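Local coordinates for protein endoglucanase (Clostridium thermocellum, PDB 2E4T) that hydrolyses internal beta-1,4-glucosidic linkages of cellulose and probably of xyloglucan, as the glycoside hydrolase family 44 catalytic module of a larger multidomain protein, at residues G50-E54 and Y155-F161; N55-N59 and S116-N120; V162-V166 and V218-D222; I178-S182 and P223-I227. All coordinates share one frame; numbering follows the deposited sequence. Where two conformers were deposited one is given.

In the fold
The contacts run from the calcium-bound periphery into the TIM-like barrel. Contacts 1 and 2, centres about 11 Å apart, touch where N52 ND2 hydrogen-bonds to S116 O and Y51 OH to N56 OD1; along the chain, contact 2 falls within the span of contact 1, and together they join the loops beside the calcium site. Helix 158-169 starts in contact 1 and continues into contact 3 (centres about 12 Å apart), where it meets helix 204-221. Contact 4, its centre about 9 Å from that of contact 3, pairs strands 180-183 and 226-232; its segments alternate with those of contact 3, as in a beta-alpha-beta unit. About 25 Å separates the centres of contacts 2 and 4.

Contact 1: G50-E54 and Y155-F161; sequences GYNWE and YVYMDEF. With CA (calcium ion), chain C.
W53 and F161 lie face to face but slid apart, their planes only 5° from parallel and the centroids of the W53 five-membered ring and the F161 ring 4.5 Å apart. This lies beside the calcium site, where the 50-54 loop meets strand 155-157 and the start of helix 158-169. Because of the slip, each ring mainly receives the other residue's methylene, a reciprocal CH-pi pair: W53 CB sits 3.5 Å from the F161 centroid, and F161 CB sits 3.4 Å from the W53 five-membered centroid. The W53 torsion (chi1 76°) places its CG between the backbone N and carbonyl carbon and so lays the indole over the helix. Its other face is met by E54 CG. At the indole edge, E160 CG comes to 3.7 Å from W53 CZ2, while V156 CG1 approaches W53 CD1 obliquely at 3.4 Å. F161 CZ meets the edge of the Y51 ring, 3.9 Å from Y51 CE2.

Next to the indole, E54 grips the calcium with both carboxylate oxygens, OE1 at 2.5 Å. Y155 O from the other segment, two waters and atoms of D150 and D153 complete the shell, so the metal ties loop and strand 155-157 together. N52 OD1 accepts from E54 N in an Asx turn that shapes the loop just before this ligand. E160 OE2 makes a salt bridge with K141. One water links the site to the helix start: it donates to E54 OE2 and E160 OE1, and accepts from Y157 N, at the N-cap position, and weakly from W53 NE1.

Contact 2: N55-N59 and S116-N120; sequences NNFSN and SADGN
F57 is pressed against the peptide joining D118 to G119. Over one face of its ring lie D118 C, 3.3 Å above the plane and toward the rim, and G119 N, 3.4 Å above the centre; N55 O approaches the opposite face. G119 CA adds a CH-pi contact, 3.9 Å from the F57 centroid and 21° off the ring normal. With CG anti to the carbonyl carbon (chi1 -60°), F57 holds its ring against this bend, and its CB reaches D118 O at 3.3 Å.

Van der Waals contact continues at S116, whose CB is 3.8 Å from F57 CB. The hydroxyl OG lies against the S58 carbonyl carbon, but its hydrogen-bond partner is S68 OG, on the strand that pairs with 58-59.

The clear hydrogen bonds lie within each segment. N55 OD1 accepts from F57 N (3.1 Å), and D118 OD1 accepts from N120 N (2.9 Å, 30° out of the carboxylate plane on its anti side). D118 OD2 forms a salt bridge with R133. The result is two Asx turns, one in each segment, with the F57 ring laid over the D118-G119 peptide, at the margin of the small antiparallel sheet of strands 58-59, 67-69 and 121-122.

Contact 3: V162-V166 and V218-D222; sequences VNYLV and VKKVD
V221 CG1 is the point of closest approach between the two helical segments, touching three residues on successive parts of helix 158-169. It lies 3.6 Å from N163 CA, close enough to meet the backbone itself, and 3.9 Å from V162 CG1; V166 CG2 follows at 4.3 Å. Its torsion explains this reach: CG1 stands opposite the backbone N (chi1 177°) and projects over the neighbouring helix. At one end of the interface V162 CG2 meets V218 CG2 at 4.2 Å. At the other, V166 CG2 comes to 3.9 Å from D222 OD2, so a methyl rests against a carboxylate oxygen that has polar partners of its own. No hydrogen bond crosses between the segments, and the join is mostly valine methyls, with the N163 backbone and the D222 side chain beside them.

V218 O accepts from both V221 N (3.0 Å) and D222 N (2.9 Å), which ties these two residues to V218; both point their CB toward helix 158-169. D222 is fixed further by OD2, which accepts from A172 N, and OD1, which accepts from Y224 N, in the loop leading to strand 226-232.

Beyond this shell, F145 from a loop packs on both N163 and V221. V162 and V218 both touch L109 and Y181, on strands 104-109 and 180-183, so helices 158-169 and 204-221 lie side by side on the outside of the parallel barrel sheet.

Contact 4: I178-S182 and P223-I227; sequences IKGYS and PYAEI
Y181 leaves strand 180-183 on the same sheet face as I227 and can be traced outward atom by atom. Its CB has I227 CD1 of the paired strand 4.2 Å away. A chi1 of -64° sets the ring beside the backbone N, and one edge of it reaches A225, whose CB lies in the ring plane 3.7 Å from Y181 CE2; Y181 CD2 also meets V218 CG1 of helix 204-221 at 3.9 Å. At the tip, Y181 OH lies 3.8 Å from L165 CD1 of helix 158-169. The ring thus spans from the sheet into the helical layer, with V162 and L109 also against it.

The backbones give the evidence for pairing. E226 N donates to K179 O (2.9 Å, 173°), and Y181 N donates to E226 O (2.9 Å, 166°), so E226 bonds on both sides of G180, the register expected of parallel strands. E226 O also receives a CA-H contact from G180 CA at 3.2 Å. Before the strands are fully paired, a water donates to both K179 O and Y224 O, at 2.8 Å from K179 O, and bridges the entering chains.

E226 points to the other face, where its bridge partner G180 has no side chain. The E226 carboxylate is held there by Y104 and Y387 through OE1 and by K354 through OE2, which come from across neighbouring strands, consistent with a position inside the barrel near the N-terminal strand ends. Joined through helix 204-221, the two strands form a parallel beta-alpha-beta crossover, the repeating element of the TIM-barrel fold.

Contact 1: G50-E54 and Y155-F161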
loop_
_atom_site.group_PDB
_atom_site.type_symbol
_atom_site.label_atom_id
_atom_site.label_comp_id
_atom_site.label_asym_id
_atom_site.label_seq_id
_atom_site.Cartn_x
_atom_site.Cartn_y
_atom_site.Cartn_z
ATOM N N GLY A 50 -12.620 13.295 -7.152
ATOM C CA GLY A 50 -13.734 13.912 -7.864
ATOM C C GLY A 50 -14.370 13.012 -8.912
ATOM O O GLY A 50 -15.124 13.483 -9.767
ATOM N N TYR A 51 -14.052 11.705 -8.883
ATOM C CA TYR A 51 -14.636 10.750 -9.811
ATOM C C TYR A 51 -16.134 10.577 -9.550
ATOM O O TYR A 51 -16.548 10.322 -8.419
ATOM C CB TYR A 51 -13.927 9.384 -9.632
ATOM C CG TYR A 51 -14.609 8.257 -10.396
ATOM C CD1 TYR A 51 -14.557 8.194 -11.795
ATOM C CD2 TYR A 51 -15.348 7.292 -9.712
ATOM C CE1 TYR A 51 -15.192 7.182 -12.483
ATOM C CE2 TYR A 51 -16.008 6.275 -10.405
ATOM C CZ TYR A 51 -15.954 6.240 -11.787
ATOM O OH TYR A 51 -16.649 5.240 -12.441
ATOM N N ASN A 52 -16.928 10.697 -10.631
ATOM C CA ASN A 52 -18.374 10.559 -10.565
ATOM C C ASN A 52 -18.760 9.220 -11.176
ATOM O O ASN A 52 -18.677 9.041 -12.389
ATOM C CB ASN A 52 -19.009 11.708 -11.341
ATOM C CG ASN A 52 -20.515 11.696 -11.299
ATOM O OD1 ASN A 52 -21.138 10.669 -11.014
ATOM N ND2 ASN A 52 -21.110 12.862 -11.587
ATOM N N TRP A 53 -19.214 8.257 -10.345
ATOM C CA TRP A 53 -19.498 6.934 -10.872
ATOM C C TRP A 53 -20.662 6.946 -11.890
ATOM O O TRP A 53 -20.801 6.009 -12.682
ATOM C CB TRP A 53 -19.826 5.952 -9.726
ATOM C CG TRP A 53 -21.197 6.097 -9.146
ATOM C CD1 TRP A 53 -21.628 7.018 -8.240
ATOM C CD2 TRP A 53 -22.324 5.232 -9.414
ATOM N NE1 TRP A 53 -22.963 6.800 -7.920
ATOM C CE2 TRP A 53 -23.393 5.716 -8.625
ATOM C CE3 TRP A 53 -22.512 4.093 -10.205
ATOM C CZ2 TRP A 53 -24.640 5.060 -8.595
ATOM C CZ3 TRP A 53 -23.739 3.454 -10.180
ATOM C CH2 TRP A 53 -24.779 3.935 -9.378
ATOM N N GLU A 54 -21.514 7.978 -11.829
ATOM C CA GLU A 54 -22.680 7.963 -12.717
ATOM C C GLU A 54 -22.308 8.161 -14.169
ATOM O O GLU A 54 -22.986 7.644 -15.052
ATOM C CB GLU A 54 -23.685 9.041 -12.302
ATOM C CG GLU A 54 -24.172 8.902 -10.867
ATOM C CD GLU A 54 -25.268 9.917 -10.516
ATOM O OE1 GLU A 54 -25.443 10.928 -11.276
ATOM O OE2 GLU A 54 -25.962 9.731 -9.483
ATOM N N TYR A 155 -27.139 15.296 -7.316
ATOM C CA TYR A 155 -26.514 14.492 -6.281
ATOM C C TYR A 155 -25.957 13.212 -6.844
ATOM O O TYR A 155 -26.475 12.666 -7.788
ATOM C CB TYR A 155 -27.538 14.094 -5.184
ATOM C CG TYR A 155 -28.123 15.332 -4.561
ATOM C CD1 TYR A 155 -27.363 16.083 -3.680
ATOM C CD2 TYR A 155 -29.402 15.787 -4.884
ATOM C CE1 TYR A 155 -27.803 17.288 -3.198
ATOM C CE2 TYR A 155 -29.886 16.997 -4.356
ATOM C CZ TYR A 155 -29.075 17.732 -3.537
ATOM O OH TYR A 155 -29.600 18.901 -3.067
ATOM N N VAL A 156 -24.888 12.722 -6.173
ATOM C CA VAL A 156 -24.330 11.395 -6.464
ATOM C C VAL A 156 -24.239 10.660 -5.122
ATOM O O VAL A 156 -23.778 11.243 -4.138
ATOM C CB VAL A 156 -22.949 11.553 -7.123
ATOM C CG1 VAL A 156 -22.266 10.260 -7.300
ATOM C CG2 VAL A 156 -23.100 12.265 -8.513
ATOM N N TYR A 157 -24.701 9.410 -5.094
ATOM C CA TYR A 157 -24.868 8.707 -3.832
ATOM C C TYR A 157 -23.838 7.555 -3.712
ATOM O O TYR A 157 -23.771 6.677 -4.586
ATOM C CB TYR A 157 -26.285 8.115 -3.733
ATOM C CG TYR A 157 -27.321 9.213 -3.784
ATOM C CD1 TYR A 157 -27.554 10.003 -2.682
ATOM C CD2 TYR A 157 -28.061 9.468 -4.947
ATOM C CE1 TYR A 157 -28.504 11.017 -2.708
ATOM C CE2 TYR A 157 -28.997 10.509 -4.988
ATOM C CZ TYR A 157 -29.220 11.264 -3.833
ATOM O OH TYR A 157 -30.133 12.297 -3.829
ATOM N N MET A 158 -23.075 7.576 -2.626
ATOM C CA MET A 158 -22.063 6.523 -2.458
ATOM C C MET A 158 -22.654 5.148 -2.201
ATOM O O MET A 158 -22.127 4.155 -2.729
ATOM C CB MET A 158 -21.030 6.884 -1.378
ATOM C CG MET A 158 -20.139 8.056 -1.754
ATOM S SD MET A 158 -19.174 7.766 -3.256
ATOM C CE MET A 158 -20.131 8.658 -4.472
ATOM N N ASP A 159 -23.698 5.056 -1.380
ATOM C CA ASP A 159 -24.260 3.736 -1.149
ATOM C C ASP A 159 -24.856 3.150 -2.453
ATOM O O ASP A 159 -24.794 1.941 -2.651
ATOM C CB ASP A 159 -25.217 3.703 0.050
ATOM C CG ASP A 159 -26.429 4.607 -0.045
ATOM O OD1 ASP A 159 -26.601 5.416 -0.970
ATOM O OD2 ASP A 159 -27.250 4.464 0.948
ATOM N N GLU A 160 -25.419 4.003 -3.320
ATOM C CA GLU A 160 -25.956 3.537 -4.573
ATOM C C GLU A 160 -24.830 2.999 -5.487
ATOM O O GLU A 160 -25.003 1.993 -6.188
ATOM C CB GLU A 160 -26.754 4.647 -5.248
ATOM C CG GLU A 160 -27.545 4.140 -6.447
ATOM C CD GLU A 160 -28.505 5.207 -6.968
ATOM O OE1 GLU A 160 -28.041 6.358 -7.259
ATOM O OE2 GLU A 160 -29.726 4.900 -7.082
ATOM N N PHE A 161 -23.664 3.671 -5.457
ATOM C CA PHE A 161 -22.482 3.209 -6.197
ATOM C C PHE A 161 -22.081 1.808 -5.677
ATOM O O PHE A 161 -21.878 0.859 -6.466
ATOM C CB PHE A 161 -21.397 4.255 -5.982
ATOM C CG PHE A 161 -20.027 4.041 -6.609
ATOM C CD1 PHE A 161 -19.755 3.108 -7.604
ATOM C CD2 PHE A 161 -19.007 4.889 -6.164
ATOM C CE1 PHE A 161 -18.472 2.996 -8.111
ATOM C CE2 PHE A 161 -17.721 4.784 -6.690
ATOM C CZ PHE A 161 -17.460 3.845 -7.661
HETATM CA CA CA C . -27.284 11.770 -9.772
HETATM O O HOH W 1 -25.742 8.031 -7.355
HETATM O O HOH W 2 -28.866 10.571 -8.461
HETATM O O HOH W 3 -26.390 13.726 -10.813
#

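Contact 2: N55-N59 and S116-N120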
loop_
_atom_site.group_PDB
_atom_site.type_symbol
_atom_site.label_atom_id
_atom_site.label_comp_id
_atom_site.label_asym_id
_atom_site.label_seq_id
_atom_site.Cartn_x
_atom_site.Cartn_y
_atom_site.Cartn_z
ATOM N N ASN A 55 -21.251 8.962 -14.413
ATOM C CA ASN A 55 -20.863 9.339 -15.800
ATOM C C ASN A 55 -19.394 9.170 -16.077
ATOM O O ASN A 55 -18.967 9.404 -17.215
ATOM C CB ASN A 55 -21.362 10.739 -16.113
ATOM C CG ASN A 55 -20.805 11.738 -15.160
ATOM O OD1 ASN A 55 -19.725 11.558 -14.571
ATOM N ND2 ASN A 55 -21.539 12.840 -14.983
ATOM N N ASN A 56 -18.585 8.751 -15.088
ATOM C CA ASN A 56 -17.151 8.462 -15.238
ATOM C C ASN A 56 -16.250 9.688 -15.402
ATOM O O ASN A 56 -15.040 9.485 -15.598
ATOM C CB ASN A 56 -16.872 7.425 -16.320
ATOM C CG ASN A 56 -17.605 6.150 -16.032
ATOM O OD1 ASN A 56 -17.291 5.435 -15.054
ATOM N ND2 ASN A 56 -18.601 5.845 -16.843
ATOM N N PHE A 57 -16.792 10.894 -15.300
ATOM C CA PHE A 57 -15.932 12.060 -15.339
ATOM C C PHE A 57 -15.163 12.184 -14.028
ATOM O O PHE A 57 -15.561 11.649 -12.977
ATOM C CB PHE A 57 -16.752 13.326 -15.610
ATOM C CG PHE A 57 -17.485 13.268 -16.932
ATOM C CD1 PHE A 57 -16.821 12.984 -18.106
ATOM C CD2 PHE A 57 -18.845 13.593 -17.015
ATOM C CE1 PHE A 57 -17.484 12.971 -19.322
ATOM C CE2 PHE A 57 -19.534 13.570 -18.211
ATOM C CZ PHE A 57 -18.844 13.260 -19.364
ATOM N N SER A 58 -14.064 12.938 -14.081
ATOM C CA SER A 58 -13.252 13.174 -12.895
ATOM C C SER A 58 -12.452 14.461 -13.140
ATOM O O SER A 58 -12.450 15.000 -14.252
ATOM C CB SER A 58 -12.283 12.006 -12.609
ATOM O OG SER A 58 -11.348 11.835 -13.669
ATOM N N ASN A 59 -11.765 14.925 -12.075
ATOM C CA ASN A 59 -11.079 16.205 -12.130
ATOM C C ASN A 59 -9.620 16.031 -11.721
ATOM O O ASN A 59 -9.280 15.386 -10.724
ATOM C CB ASN A 59 -11.807 17.222 -11.221
ATOM C CG ASN A 59 -11.350 18.653 -11.505
ATOM O OD1 ASN A 59 -10.275 19.075 -11.041
ATOM N ND2 ASN A 59 -12.117 19.386 -12.318
ATOM N N SER A 116 -17.139 15.529 -10.311
ATOM C CA SER A 116 -17.323 16.225 -11.587
ATOM C C SER A 116 -18.714 15.983 -12.181
ATOM O O SER A 116 -19.156 14.823 -12.354
ATOM C CB SER A 116 -16.319 15.669 -12.609
ATOM O OG SER A 116 -14.996 16.054 -12.261
ATOM N N ALA A 117 -19.378 17.073 -12.589
ATOM C CA ALA A 117 -20.653 16.961 -13.286
ATOM C C ALA A 117 -20.502 16.670 -14.771
ATOM O O ALA A 117 -21.486 16.265 -15.407
ATOM C CB ALA A 117 -21.444 18.259 -13.134
ATOM N N ASP A 118 -19.329 16.964 -15.331
ATOM C CA ASP A 118 -19.148 17.014 -16.773
ATOM C C ASP A 118 -17.683 16.691 -17.068
ATOM O O ASP A 118 -16.854 16.539 -16.164
ATOM C CB ASP A 118 -19.569 18.388 -17.331
ATOM C CG ASP A 118 -18.726 19.507 -16.710
ATOM O OD1 ASP A 118 -17.492 19.491 -16.890
ATOM O OD2 ASP A 118 -19.322 20.399 -16.012
ATOM N N GLY A 119 -17.393 16.602 -18.365
ATOM C CA GLY A 119 -16.039 16.444 -18.864
ATOM C C GLY A 119 -15.615 17.628 -19.719
ATOM O O GLY A 119 -14.914 17.468 -20.715
ATOM N N ASN A 120 -15.997 18.838 -19.318
ATOM C CA ASN A 120 -15.916 19.994 -20.214
ATOM C C ASN A 120 -14.644 20.795 -20.130
ATOM O O ASN A 120 -14.512 21.748 -20.911
ATOM C CB ASN A 120 -17.093 20.984 -19.985
ATOM C CG ASN A 120 -18.417 20.394 -20.072
ATOM O OD1 ASN A 120 -18.581 19.436 -20.752
ATOM N ND2 ASN A 120 -19.442 21.037 -19.453
#

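Contact 3: V162-V166 and V218-D222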
loop_
_atom_site.group_PDB
_atom_site.type_symbol
_atom_site.label_atom_id
_atom_site.label_comp_id
_atom_site.label_asym_id
_atom_site.label_seq_id
_atom_site.Cartn_x
_atom_site.Cartn_y
_atom_site.Cartn_z
ATOM N N VAL A 162 -21.921 1.673 -4.358
ATOM C CA VAL A 162 -21.571 0.363 -3.787
ATOM C C VAL A 162 -22.614 -0.682 -4.167
ATOM O O VAL A 162 -22.296 -1.824 -4.517
ATOM C CB VAL A 162 -21.333 0.468 -2.274
ATOM C CG1 VAL A 162 -21.100 -0.913 -1.672
ATOM C CG2 VAL A 162 -20.139 1.371 -2.007
ATOM N N ASN A 163 -23.906 -0.311 -4.100
ATOM C CA ASN A 163 -24.955 -1.274 -4.463
ATOM C C ASN A 163 -24.772 -1.752 -5.928
ATOM O O ASN A 163 -24.979 -2.942 -6.228
ATOM C CB ASN A 163 -26.331 -0.606 -4.285
ATOM C CG ASN A 163 -27.433 -1.556 -4.677
ATOM O OD1 ASN A 163 -27.719 -2.523 -3.935
ATOM N ND2 ASN A 163 -28.027 -1.352 -5.859
ATOM N N TYR A 164 -24.411 -0.844 -6.839
ATOM C CA TYR A 164 -24.198 -1.235 -8.229
ATOM C C TYR A 164 -23.084 -2.289 -8.327
ATOM O O TYR A 164 -23.202 -3.301 -9.064
ATOM C CB TYR A 164 -23.875 0.019 -9.050
ATOM C CG TYR A 164 -23.691 -0.248 -10.517
ATOM C CD1 TYR A 164 -24.762 -0.027 -11.380
ATOM C CD2 TYR A 164 -22.470 -0.664 -11.067
ATOM C CE1 TYR A 164 -24.656 -0.261 -12.750
ATOM C CE2 TYR A 164 -22.381 -0.891 -12.446
ATOM C CZ TYR A 164 -23.487 -0.708 -13.281
ATOM O OH TYR A 164 -23.314 -0.959 -14.637
ATOM N N LEU A 165 -22.007 -2.047 -7.597
ATOM C CA LEU A 165 -20.854 -2.968 -7.601
ATOM C C LEU A 165 -21.237 -4.336 -6.981
ATOM O O LEU A 165 -20.878 -5.389 -7.531
ATOM C CB LEU A 165 -19.685 -2.343 -6.864
ATOM C CG LEU A 165 -19.142 -1.088 -7.535
ATOM C CD1 LEU A 165 -18.083 -0.439 -6.617
ATOM C CD2 LEU A 165 -18.572 -1.319 -8.906
ATOM N N VAL A 166 -21.921 -4.309 -5.839
ATOM C CA VAL A 166 -22.327 -5.556 -5.184
ATOM C C VAL A 166 -23.314 -6.325 -6.062
ATOM O O VAL A 166 -23.246 -7.567 -6.151
ATOM C CB VAL A 166 -22.947 -5.254 -3.805
ATOM C CG1 VAL A 166 -23.587 -6.478 -3.176
ATOM C CG2 VAL A 166 -21.859 -4.697 -2.900
ATOM N N VAL A 218 -21.847 2.471 3.555
ATOM C CA VAL A 218 -21.302 1.326 2.813
ATOM C C VAL A 218 -21.705 0.017 3.479
ATOM O O VAL A 218 -22.122 -0.930 2.800
ATOM C CB VAL A 218 -19.749 1.433 2.735
ATOM C CG1 VAL A 218 -19.148 0.137 2.160
ATOM C CG2 VAL A 218 -19.345 2.627 1.935
ATOM N N LYS A 219 -21.544 -0.054 4.807
ATOM C CA LYS A 219 -21.772 -1.330 5.514
ATOM C C LYS A 219 -23.238 -1.730 5.545
ATOM O O LYS A 219 -23.519 -2.912 5.729
ATOM C CB LYS A 219 -21.128 -1.287 6.883
ATOM C CG LYS A 219 -19.589 -1.322 6.687
ATOM C CD LYS A 219 -18.844 -1.286 7.986
ATOM C CE LYS A 219 -17.383 -1.475 7.808
ATOM N NZ LYS A 219 -16.827 -2.783 7.883
ATOM N N LYS A 220 -24.177 -0.783 5.363
ATOM C CA LYS A 220 -25.574 -1.179 5.198
ATOM C C LYS A 220 -25.789 -1.940 3.892
ATOM O O LYS A 220 -26.673 -2.820 3.811
ATOM C CB LYS A 220 -26.470 0.037 5.265
ATOM C CG LYS A 220 -26.709 0.519 6.639
ATOM C CD LYS A 220 -27.927 1.325 6.799
ATOM C CE LYS A 220 -27.601 2.771 6.658
ATOM N NZ LYS A 220 -28.874 3.579 6.839
ATOM N N VAL A 221 -24.998 -1.627 2.860
ATOM C CA VAL A 221 -25.125 -2.311 1.563
ATOM C C VAL A 221 -24.295 -3.599 1.559
ATOM O O VAL A 221 -24.757 -4.639 1.067
ATOM C CB VAL A 221 -24.659 -1.387 0.410
ATOM C CG1 VAL A 221 -24.722 -2.099 -0.921
ATOM C CG2 VAL A 221 -25.516 -0.117 0.413
ATOM N N ASP A 222 -23.055 -3.524 2.064
ATOM C CA ASP A 222 -22.136 -4.657 2.077
ATOM C C ASP A 222 -21.531 -4.759 3.459
ATOM O O ASP A 222 -20.499 -4.137 3.750
ATOM C CB ASP A 222 -21.036 -4.552 1.028
ATOM C CG ASP A 222 -20.243 -5.825 0.923
ATOM O OD1 ASP A 222 -20.341 -6.684 1.856
ATOM O OD2 ASP A 222 -19.502 -5.975 -0.089
#

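Contact 4: I178-S182 and P223-I227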
loop_
_atom_site.group_PDB
_atom_site.type_symbol
_atom_site.label_atom_id
_atom_site.label_comp_id
_atom_site.label_asym_id
_atom_site.label_seq_id
_atom_site.Cartn_x
_atom_site.Cartn_y
_atom_site.Cartn_z
ATOM N N ILE A 178 -15.730 -6.992 -4.543
ATOM C CA ILE A 178 -14.733 -5.971 -4.184
ATOM C C ILE A 178 -14.625 -5.966 -2.657
ATOM O O ILE A 178 -15.602 -5.806 -1.918
ATOM C CB ILE A 178 -15.184 -4.612 -4.732
ATOM C CG1 ILE A 178 -15.002 -4.674 -6.268
ATOM C CG2 ILE A 178 -14.379 -3.477 -4.100
ATOM C CD1 ILE A 178 -15.718 -3.576 -7.018
ATOM N N LYS A 179 -13.394 -6.187 -2.151
ATOM C CA LYS A 179 -13.210 -6.423 -0.726
ATOM C C LYS A 179 -13.116 -5.180 0.120
ATOM O O LYS A 179 -13.475 -5.224 1.308
ATOM C CB LYS A 179 -12.003 -7.344 -0.467
ATOM C CG LYS A 179 -12.232 -8.778 -0.803
ATOM C CD LYS A 179 -10.929 -9.616 -0.505
ATOM C CE LYS A 179 -11.068 -11.106 -0.603
ATOM N NZ LYS A 179 -11.272 -11.540 -1.996
ATOM N N GLY A 180 -12.617 -4.071 -0.453
ATOM C CA GLY A 180 -12.377 -2.897 0.350
ATOM C C GLY A 180 -12.732 -1.612 -0.355
ATOM O O GLY A 180 -12.680 -1.528 -1.585
ATOM N N TYR A 181 -13.082 -0.609 0.479
ATOM C CA TYR A 181 -13.335 0.731 0.007
ATOM C C TYR A 181 -12.550 1.693 0.853
ATOM O O TYR A 181 -12.445 1.556 2.081
ATOM C CB TYR A 181 -14.836 1.085 0.110
ATOM C CG TYR A 181 -15.695 0.213 -0.781
ATOM C CD1 TYR A 181 -15.802 0.472 -2.139
ATOM C CD2 TYR A 181 -16.323 -0.923 -0.267
ATOM C CE1 TYR A 181 -16.563 -0.361 -2.984
ATOM C CE2 TYR A 181 -17.045 -1.767 -1.087
ATOM C CZ TYR A 181 -17.154 -1.505 -2.459
ATOM O OH TYR A 181 -17.868 -2.303 -3.317
ATOM N N SER A 182 -12.010 2.743 0.187
ATOM C CA SER A 182 -11.280 3.799 0.880
ATOM C C SER A 182 -12.136 5.048 1.030
ATOM O O SER A 182 -12.905 5.407 0.114
ATOM C CB SER A 182 -10.028 4.150 0.051
ATOM O OG SER A 182 -9.246 5.200 0.584
ATOM N N PRO A 223 -22.159 -5.542 4.350
ATOM C CA PRO A 223 -21.652 -5.654 5.712
ATOM C C PRO A 223 -20.271 -6.273 5.786
ATOM O O PRO A 223 -19.653 -6.227 6.882
ATOM C CB PRO A 223 -22.687 -6.561 6.412
ATOM C CG PRO A 223 -23.888 -6.585 5.519
ATOM C CD PRO A 223 -23.429 -6.270 4.148
ATOM N N TYR A 224 -19.820 -6.915 4.706
ATOM C CA TYR A 224 -18.550 -7.635 4.716
ATOM C C TYR A 224 -17.420 -6.781 4.160
ATOM O O TYR A 224 -16.238 -7.194 4.226
ATOM C CB TYR A 224 -18.672 -8.915 3.848
ATOM C CG TYR A 224 -19.825 -9.744 4.344
ATOM C CD1 TYR A 224 -19.743 -10.493 5.488
ATOM C CD2 TYR A 224 -21.035 -9.734 3.673
ATOM C CE1 TYR A 224 -20.880 -11.210 5.954
ATOM C CE2 TYR A 224 -22.168 -10.445 4.091
ATOM C CZ TYR A 224 -22.083 -11.148 5.252
ATOM O OH TYR A 224 -23.167 -11.863 5.716
ATOM N N ALA A 225 -17.723 -5.619 3.586
ATOM C CA ALA A 225 -16.673 -4.800 2.968
ATOM C C ALA A 225 -15.815 -4.150 4.050
ATOM O O ALA A 225 -16.332 -3.737 5.101
ATOM C CB ALA A 225 -17.331 -3.740 2.089
ATOM N N GLU A 226 -14.529 -4.026 3.753
ATOM C CA GLU A 226 -13.593 -3.390 4.687
ATOM C C GLU A 226 -13.443 -1.923 4.337
ATOM O O GLU A 226 -13.235 -1.590 3.154
ATOM C CB GLU A 226 -12.239 -4.107 4.616
ATOM C CG GLU A 226 -12.328 -5.454 5.282
ATOM C CD GLU A 226 -11.035 -6.253 5.245
ATOM O OE1 GLU A 226 -10.338 -6.275 4.209
ATOM O OE2 GLU A 226 -10.708 -6.864 6.266
ATOM N N ILE A 227 -13.503 -1.084 5.370
ATOM C CA ILE A 227 -13.308 0.358 5.204
ATOM C C ILE A 227 -11.903 0.733 5.624
ATOM O O ILE A 227 -11.424 0.408 6.730
ATOM C CB ILE A 227 -14.378 1.119 6.065
ATOM C CG1 ILE A 227 -15.759 0.956 5.447
ATOM C CG2 ILE A 227 -13.973 2.583 6.241
ATOM C CD1 ILE A 227 -15.944 1.830 4.129
HETATM O O HOH W 4 -13.785 -7.538 2.855
#